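Probable dipeptidase (Pseudomonas aeruginosa, PDB 3B40) probably acts as a metal-dependent dipeptidase of the membrane dipeptidase (M19) family, hydrolysing dipeptides with a TIM-barrel-like catalytic domain. Local coordinates at residues 132-140 and 150-159; 257-265 and 397-405. The protein carries 11 engineered substitutions. All blocks are in the same frame, centred on the assembly; numbering follows the deposited sequence.

Contact 1 of 2, residues 132-140 and 150-159; sequences AIVMSMLNA and LDKWAARGVR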
loop_
_atom_site.group_PDB
_atom_site.type_symbol
_atom_site.label_atom_id
_atom_site.label_comp_id
_atom_site.label_asym_id
_atom_site.label_seq_id
_atom_site.Cartn_x
_atom_site.Cartn_y
_atom_site.Cartn_z
ATOM N N ALA A 132 -17.206 0.372 4.168
ATOM C CA ALA A 132 -16.456 0.559 5.415
ATOM C C ALA A 132 -15.033 1.060 5.166
ATOM O O ALA A 132 -14.152 0.339 4.659
ATOM C CB ALA A 132 -16.449 -0.713 6.228
ATOM N N ILE A 133 -14.823 2.323 5.493
ATOM C CA ILE A 133 -13.486 2.915 5.425
ATOM C C ILE A 133 -12.703 2.556 6.668
ATOM O O ILE A 133 -13.194 2.733 7.792
ATOM C CB ILE A 133 -13.569 4.445 5.318
ATOM C CG1 ILE A 133 -14.129 4.854 3.952
ATOM C CG2 ILE A 133 -12.185 5.108 5.591
ATOM C CD1 ILE A 133 -14.504 6.335 3.871
ATOM N N VAL A 134 -11.487 2.047 6.473
ATOM C CA VAL A 134 -10.541 1.919 7.561
ATOM C C VAL A 134 -9.538 3.061 7.357
ATOM O O VAL A 134 -8.914 3.162 6.297
ATOM C CB VAL A 134 -9.841 0.537 7.569
ATOM C CG1 VAL A 134 -8.673 0.533 8.574
ATOM C CG2 VAL A 134 -10.859 -0.565 7.892
ATOM N N MET A 135 -9.473 3.969 8.329
ATOM C CA MET A 135 -8.664 5.168 8.190
ATOM C C MET A 135 -7.265 4.741 8.543
ATOM O O MET A 135 -7.013 4.321 9.668
ATOM C CB MET A 135 -9.077 6.257 9.175
ATOM C CG MET A 135 -8.278 7.570 9.001
ATOM S SD MET A 135 -8.858 8.999 10.023
ATOM C CE MET A 135 -10.482 9.238 9.277
ATOM N N SER A 136 -6.360 4.837 7.576
ATOM C CA SER A 136 -4.964 4.465 7.846
ATOM C C SER A 136 -4.131 5.730 7.701
ATOM O O SER A 136 -4.682 6.799 7.447
ATOM C CB SER A 136 -4.502 3.350 6.907
ATOM O OG SER A 136 -4.746 3.691 5.544
ATOM N N MET A 137 -2.826 5.612 7.908
ATOM C CA MET A 137 -1.899 6.725 7.791
ATOM C C MET A 137 -0.630 6.077 7.272
ATOM O O MET A 137 -0.250 5.002 7.750
ATOM C CB MET A 137 -1.678 7.376 9.181
ATOM C CG MET A 137 -0.757 8.587 9.204
ATOM S SD MET A 137 -1.016 9.796 10.539
ATOM C CE MET A 137 -0.307 8.932 11.885
ATOM N N LEU A 138 0.005 6.684 6.275
ATOM C CA LEU A 138 1.254 6.150 5.767
ATOM C C LEU A 138 2.223 7.304 5.659
ATOM O O LEU A 138 1.870 8.352 5.116
ATOM C CB LEU A 138 1.052 5.426 4.414
ATOM C CG LEU A 138 2.233 4.719 3.729
ATOM C CD1 LEU A 138 2.669 3.482 4.498
ATOM C CD2 LEU A 138 1.839 4.300 2.303
ATOM N N ASN A 139 3.412 7.107 6.232
ATOM C CA ASN A 139 4.562 8.038 6.162
ATOM C C ASN A 139 4.712 8.931 7.407
ATOM O O ASN A 139 3.853 9.787 7.684
ATOM C CB ASN A 139 4.494 8.909 4.920
ATOM C CG ASN A 139 5.837 9.528 4.553
ATOM O OD1 ASN A 139 6.890 9.153 5.084
ATOM N ND2 ASN A 139 5.803 10.437 3.595
ATOM N N ALA A 140 5.797 8.740 8.156
ATOM C CA ALA A 140 6.052 9.568 9.350
ATOM C C ALA A 140 6.580 10.977 9.022
ATOM O O ALA A 140 6.630 11.833 9.904
ATOM C CB ALA A 140 7.025 8.852 10.282
ATOM N N LEU A 150 0.861 10.765 17.133
ATOM C CA LEU A 150 0.253 9.441 17.034
ATOM C C LEU A 150 -1.049 9.382 17.849
ATOM O O LEU A 150 -2.077 8.946 17.342
ATOM C CB LEU A 150 1.238 8.345 17.468
ATOM C CG LEU A 150 2.501 8.187 16.610
ATOM C CD1 LEU A 150 3.422 7.069 17.142
ATOM C CD2 LEU A 150 2.133 7.959 15.112
ATOM N N ASP A 151 -0.994 9.888 19.087
ATOM C CA ASP A 151 -2.148 9.942 19.978
ATOM C C ASP A 151 -3.280 10.777 19.384
ATOM O O ASP A 151 -4.445 10.379 19.410
ATOM C CB ASP A 151 -1.734 10.510 21.351
ATOM C CG ASP A 151 -0.605 9.715 21.996
ATOM O OD1 ASP A 151 -0.886 8.990 22.978
ATOM O OD2 ASP A 151 0.553 9.793 21.518
ATOM N N LYS A 152 -2.918 11.929 18.832
ATOM C CA LYS A 152 -3.874 12.841 18.230
ATOM C C LYS A 152 -4.551 12.243 16.973
ATOM O O LYS A 152 -5.772 12.337 16.823
ATOM C CB LYS A 152 -3.191 14.174 17.917
ATOM C CG LYS A 152 -2.702 14.948 19.170
ATOM C CD LYS A 152 -1.928 16.235 18.774
ATOM C CE LYS A 152 -1.588 17.122 19.967
ATOM N NZ LYS A 152 -0.645 16.471 20.941
ATOM N N TRP A 153 -3.775 11.603 16.097
ATOM C CA TRP A 153 -4.340 10.944 14.906
ATOM C C TRP A 153 -5.191 9.705 15.222
ATOM O O TRP A 153 -6.256 9.513 14.629
ATOM C CB TRP A 153 -3.258 10.659 13.869
ATOM C CG TRP A 153 -2.863 11.891 13.007
ATOM C CD1 TRP A 153 -1.665 12.554 13.023
ATOM C CD2 TRP A 153 -3.662 12.534 11.985
ATOM N NE1 TRP A 153 -1.678 13.589 12.108
ATOM C CE2 TRP A 153 -2.884 13.592 11.449
ATOM C CE3 TRP A 153 -4.959 12.324 11.487
ATOM C CZ2 TRP A 153 -3.371 14.457 10.447
ATOM C CZ3 TRP A 153 -5.450 13.174 10.478
ATOM C CH2 TRP A 153 -4.648 14.229 9.966
ATOM N N ALA A 154 -4.738 8.870 16.165
ATOM C CA ALA A 154 -5.539 7.752 16.676
ATOM C C ALA A 154 -6.905 8.241 17.184
ATOM O O ALA A 154 -7.954 7.637 16.876
ATOM C CB ALA A 154 -4.786 7.047 17.808
ATOM N N ALA A 155 -6.896 9.341 17.945
ATOM C CA ALA A 155 -8.132 9.908 18.511
ATOM C C ALA A 155 -9.112 10.345 17.417
ATOM O O ALA A 155 -10.319 10.235 17.581
ATOM C CB ALA A 155 -7.811 11.084 19.443
ATOM N N ARG A 156 -8.572 10.814 16.305
ATOM C CA ARG A 156 -9.351 11.221 15.140
ATOM C C ARG A 156 -9.830 10.048 14.245
ATOM O O ARG A 156 -10.607 10.257 13.322
ATOM C CB ARG A 156 -8.550 12.265 14.345
ATOM C CG ARG A 156 -8.248 13.493 15.216
ATOM C CD ARG A 156 -7.282 14.466 14.559
ATOM N NE ARG A 156 -7.954 15.215 13.506
ATOM C CZ ARG A 156 -7.338 15.930 12.576
ATOM N NH1 ARG A 156 -6.012 15.991 12.546
ATOM N NH2 ARG A 156 -8.055 16.582 11.666
ATOM N N GLY A 157 -9.400 8.814 14.526
ATOM C CA GLY A 157 -9.861 7.680 13.722
ATOM C C GLY A 157 -8.835 6.796 13.041
ATOM O O GLY A 157 -9.182 5.743 12.475
ATOM N N VAL A 158 -7.561 7.171 13.100
ATOM C CA VAL A 158 -6.532 6.347 12.452
ATOM C C VAL A 158 -6.389 4.991 13.184
ATOM O O VAL A 158 -6.322 4.949 14.411
ATOM C CB VAL A 158 -5.174 7.106 12.333
ATOM C CG1 VAL A 158 -4.003 6.134 12.032
ATOM C CG2 VAL A 158 -5.281 8.184 11.275
ATOM N N ARG A 159 -6.380 3.896 12.435
ATOM C CA ARG A 159 -6.307 2.572 13.043
ATOM C C ARG A 159 -5.123 1.710 12.571
ATOM O O ARG A 159 -4.915 0.593 13.081
ATOM C CB ARG A 159 -7.650 1.847 12.860
ATOM C CG ARG A 159 -8.784 2.416 13.723
ATOM C CD ARG A 159 -8.500 2.258 15.203
ATOM N NE ARG A 159 -9.488 2.931 16.046
ATOM C CZ ARG A 159 -9.449 4.203 16.455
ATOM N NH1 ARG A 159 -8.476 5.038 16.096
ATOM N NH2 ARG A 159 -10.428 4.646 17.227
HETATM O O HOH W 1 -10.384 3.667 11.069
#

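Contact 2 of 2, residues 257-265 and 397-405; sequences DSGGVIQVV and GGNFLRAWG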
loop_
_atom_site.group_PDB
_atom_site.type_symbol
_atom_site.label_atom_id
_atom_site.label_comp_id
_atom_site.label_asym_id
_atom_site.label_seq_id
_atom_site.Cartn_x
_atom_site.Cartn_y
_atom_site.Cartn_z
ATOM N N ASP A 257 5.282 -14.423 12.418
ATOM C CA ASP A 257 5.565 -14.714 13.834
ATOM C C ASP A 257 4.941 -13.710 14.791
ATOM O O ASP A 257 4.710 -14.026 15.944
ATOM C CB ASP A 257 7.062 -14.768 14.108
ATOM C CG ASP A 257 7.745 -15.993 13.510
ATOM O OD1 ASP A 257 7.069 -16.988 13.141
ATOM O OD2 ASP A 257 8.991 -15.942 13.400
ATOM N N SER A 258 4.662 -12.499 14.331
ATOM C CA SER A 258 3.919 -11.535 15.159
ATOM C C SER A 258 2.437 -11.876 15.204
ATOM O O SER A 258 1.706 -11.281 15.993
ATOM C CB SER A 258 4.091 -10.089 14.626
ATOM O OG SER A 258 3.294 -9.839 13.464
ATOM N N GLY A 259 1.988 -12.807 14.345
ATOM C CA GLY A 259 0.561 -13.099 14.217
ATOM C C GLY A 259 -0.089 -12.284 13.118
ATOM O O GLY A 259 -1.303 -12.281 12.993
ATOM N N GLY A 260 0.731 -11.630 12.291
ATOM C CA GLY A 260 0.242 -10.624 11.374
ATOM C C GLY A 260 -0.083 -11.105 9.973
ATOM O O GLY A 260 -0.273 -12.310 9.750
ATOM N N VAL A 261 -0.140 -10.170 9.015
ATOM C CA VAL A 261 -0.622 -10.516 7.661
ATOM C C VAL A 261 0.160 -9.798 6.582
ATOM O O VAL A 261 0.481 -8.617 6.718
ATOM C CB VAL A 261 -2.179 -10.212 7.446
ATOM C CG1 VAL A 261 -2.637 -10.749 6.113
ATOM C CG2 VAL A 261 -3.037 -10.841 8.538
ATOM N N ILE A 262 0.437 -10.515 5.492
ATOM C CA ILE A 262 1.080 -9.944 4.304
ATOM C C ILE A 262 -0.004 -9.745 3.262
ATOM O O ILE A 262 -0.560 -10.702 2.735
ATOM C CB ILE A 262 2.209 -10.855 3.775
ATOM C CG1 ILE A 262 3.281 -11.013 4.859
ATOM C CG2 ILE A 262 2.861 -10.254 2.521
ATOM C CD1 ILE A 262 3.853 -12.371 4.944
ATOM N N GLN A 263 -0.350 -8.490 3.017
ATOM C CA GLN A 263 -1.438 -8.196 2.079
ATOM C C GLN A 263 -0.799 -8.013 0.707
ATOM O O GLN A 263 -0.239 -6.959 0.413
ATOM C CB GLN A 263 -2.233 -6.965 2.536
ATOM C CG GLN A 263 -2.874 -7.123 3.935
ATOM C CD GLN A 263 -4.298 -7.696 3.914
ATOM O OE1 GLN A 263 -4.655 -8.512 4.765
ATOM N NE2 GLN A 263 -5.107 -7.263 2.955
ATOM N N VAL A 264 -0.907 -9.044 -0.123
ATOM C CA VAL A 264 -0.210 -9.121 -1.417
ATOM C C VAL A 264 -0.780 -8.146 -2.424
ATOM O O VAL A 264 -1.978 -8.180 -2.723
ATOM C CB VAL A 264 -0.266 -10.557 -2.015
ATOM C CG1 VAL A 264 0.409 -10.603 -3.398
ATOM C CG2 VAL A 264 0.400 -11.579 -1.056
ATOM N N VAL A 265 0.087 -7.316 -2.992
ATOM C CA VAL A 265 -0.361 -6.156 -3.728
ATOM C C VAL A 265 -0.385 -6.384 -5.250
ATOM O O VAL A 265 0.589 -6.868 -5.827
ATOM C CB VAL A 265 0.495 -4.890 -3.378
ATOM C CG1 VAL A 265 1.941 -5.049 -3.863
ATOM C CG2 VAL A 265 -0.109 -3.646 -3.969
ATOM N N GLY A 397 -9.982 -10.618 3.649
ATOM C CA GLY A 397 -10.164 -9.778 4.831
ATOM C C GLY A 397 -10.244 -10.454 6.187
ATOM O O GLY A 397 -9.952 -9.817 7.209
ATOM N N GLY A 398 -10.654 -11.723 6.220
ATOM C CA GLY A 398 -10.748 -12.477 7.488
ATOM C C GLY A 398 -9.461 -12.423 8.314
ATOM O O GLY A 398 -9.495 -12.259 9.532
ATOM N N ASN A 399 -8.321 -12.578 7.643
ATOM C CA ASN A 399 -7.028 -12.572 8.333
ATOM C C ASN A 399 -6.714 -11.200 8.892
ATOM O O ASN A 399 -6.287 -11.067 10.062
ATOM C CB ASN A 399 -5.927 -13.004 7.367
ATOM C CG ASN A 399 -6.016 -14.466 6.980
ATOM O OD1 ASN A 399 -6.482 -15.297 7.761
ATOM N ND2 ASN A 399 -5.512 -14.804 5.781
ATOM N N PHE A 400 -6.915 -10.173 8.060
ATOM C CA PHE A 400 -6.713 -8.784 8.502
ATOM C C PHE A 400 -7.573 -8.452 9.710
ATOM O O PHE A 400 -7.101 -7.828 10.654
ATOM C CB PHE A 400 -6.935 -7.753 7.373
ATOM C CG PHE A 400 -6.681 -6.314 7.800
ATOM C CD1 PHE A 400 -5.442 -5.711 7.575
ATOM C CD2 PHE A 400 -7.676 -5.567 8.423
ATOM C CE1 PHE A 400 -5.212 -4.388 7.948
ATOM C CE2 PHE A 400 -7.436 -4.235 8.824
ATOM C CZ PHE A 400 -6.213 -3.656 8.571
ATOM N N LEU A 401 -8.855 -8.818 9.657
ATOM C CA LEU A 401 -9.775 -8.516 10.753
ATOM C C LEU A 401 -9.365 -9.225 12.056
ATOM O O LEU A 401 -9.486 -8.644 13.116
ATOM C CB LEU A 401 -11.198 -8.899 10.363
ATOM C CG LEU A 401 -11.857 -8.130 9.198
ATOM C CD1 LEU A 401 -13.232 -8.706 8.868
ATOM C CD2 LEU A 401 -11.967 -6.630 9.514
ATOM N N ARG A 402 -8.867 -10.470 11.973
ATOM C CA ARG A 402 -8.368 -11.193 13.177
ATOM C C ARG A 402 -7.191 -10.429 13.778
ATOM O O ARG A 402 -7.158 -10.118 14.987
ATOM C CB ARG A 402 -7.892 -12.615 12.824
ATOM C CG ARG A 402 -7.302 -13.464 14.023
ATOM C CD ARG A 402 -6.368 -14.582 13.531
ATOM N NE ARG A 402 -5.118 -14.056 12.944
ATOM C CZ ARG A 402 -4.696 -14.243 11.685
ATOM N NH1 ARG A 402 -3.539 -13.709 11.293
ATOM N NH2 ARG A 402 -5.414 -14.945 10.805
ATOM N N ALA A 403 -6.209 -10.146 12.935
ATOM C CA ALA A 403 -4.991 -9.453 13.407
ATOM C C ALA A 403 -5.342 -8.087 14.003
ATOM O O ALA A 403 -4.789 -7.689 15.023
ATOM C CB ALA A 403 -3.996 -9.295 12.259
ATOM N N TRP A 404 -6.256 -7.366 13.352
ATOM C CA TRP A 404 -6.711 -6.075 13.858
ATOM C C TRP A 404 -7.298 -6.233 15.248
ATOM O O TRP A 404 -7.022 -5.416 16.134
ATOM C CB TRP A 404 -7.725 -5.442 12.887
ATOM C CG TRP A 404 -8.200 -4.036 13.146
ATOM C CD1 TRP A 404 -7.744 -3.149 14.087
ATOM C CD2 TRP A 404 -9.227 -3.342 12.406
ATOM N NE1 TRP A 404 -8.445 -1.963 13.998
ATOM C CE2 TRP A 404 -9.351 -2.051 12.971
ATOM C CE3 TRP A 404 -10.055 -3.698 11.338
ATOM C CZ2 TRP A 404 -10.276 -1.113 12.502
ATOM C CZ3 TRP A 404 -10.988 -2.750 10.849
ATOM C CH2 TRP A 404 -11.096 -1.482 11.451
ATOM N N GLY A 405 -8.118 -7.265 15.451
ATOM C CA GLY A 405 -8.692 -7.475 16.760
ATOM C C GLY A 405 -7.619 -7.713 17.812
ATOM O O GLY A 405 -7.730 -7.197 18.931
HETATM O O HOH W 2 -3.515 -12.465 14.429
HETATM O O HOH W 3 -6.854 -10.478 5.154
#

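Contact 1 of 2, residues 132-140 and 150-159
Leu-150 meets strand 132-138 through one methyl, its CD2 lying 4.2 Å from CE of Met-137. One turn further along the helix, Trp-153 offers the face of its indole to the same methionine: SD of Met-137 sits 3.8 Å from the centroid of the five-membered ring and 16° off the ring normal, a Met-aromatic contact. With chi1 at -178°, the Met-137 chain reaches out from the strand, and the bend at chi3 folds CE back over CB and CD1 of the tryptophan. The opposite face of the indole carries NH1 of Arg-156, toward the rim of the ring system; that guanidinium is also paired with Glu-96 of helix 87-108 in a salt bridge. Helix and strand belong to a beta-alpha-beta unit, strand 131-138, helix 148-155 and strand 160-162, and residues 157-159 lead back to the parallel sheet of the barrel. Gly-157 is the first residue to leave helical phi/psi, and its positive phi of 124° and two backbone bonds into the last turn define a Schellman motif. Gly-157 O lies 3.3 Å from CB of Met-135, and a water takes the N-H of Met-135 while donating to that same O. Val-158 sets CG2 against CG of Met-135 at 3.8 Å, the two side chains crossing at about a right angle, while CG1 rests on CB of Met-137. Arg-159 supplies the direct backbone link, its N donating to Met-135 O at 2.9 Å in a nearly straight bond. Its side chain, bent at chi2, curls back to the helix end, where NH1 donates to Ala-154 O at 2.8 Å and to Val-158 O, both acceptors in the guanidinium plane.

Contact 2 of 2, residues 257-265 and 397-405
Gly-259 O is gripped by two donors: water 2 at 2.6 Å and NH1 of Arg-402 at 3.2 Å. The arginine bond is close to straight at its hydrogen (162°), and the oxygen lies in the guanidinium plane, although NH1 itself stands above the plane of the carbonyl. Water 2 also accepts from Arg-402 NE, so a second, water-mediated path joins the same two groups. The direct bond joins the loop leading into barrel strand 261-265 to helix 389-409, which packs against the parallel sheet of the TIM-barrel-like fold; the short strand and helix axes approach to 9.0 Å and run at 144° to each other. Gly-259 is the first residue to leave the preceding helix, with positive phi in a Schellman motif. On the arginine side, CG anti to the backbone N and a bend at chi3 lay the guanidinium back over its own helix, with Asn-399 O above its centre. NH2 binds Asp-352 O and makes a weak bond to Asn-399 OD1, while Asn-399 ND2 donates to Val-354 O and Ile-351 O, so these two polar ends also tie the helix to the start of strand 354-357 and the residues just before it. Between the polar groups, Val-261 pushes CG2 into the helix surface: it lies 3.6 Å from Asn-399 O and 4.1 Å from CB of Ala-403. The Asn-399 side chain crosses that of the valine at about a right angle, with its CB touching CG2. Further along the strand, OE1 of Gln-263 lies 3.5 Å from CB of Phe-400, near the ring plane at its edge, the amide and ring planes being 79° apart. Water 3 donates to that OE1 and accepts from the N of Phe-400 at 2.9 Å.

In the fold
From the N terminus, contact 1 comes first and closes a short loop: nine residues separate 132-140 from 150-159, and its packing joins the first strand and the helix of one beta-alpha-beta unit, whose second strand, 160-162, follows at once. Contact 2 opens only later, and bridges 131 residues between 257-265 and 397-405, bringing a late helix back to an earlier strand. The two loops therefore follow in series, neither nesting nor crossing. Their centres lie about 17 Å apart, yet both reach the same parallel sheet, and their edges touch: Val-134 CG2 is 3.7 Å from CZ3 of Trp-404, while Arg-159 CB packs on CZ2 of the same indole.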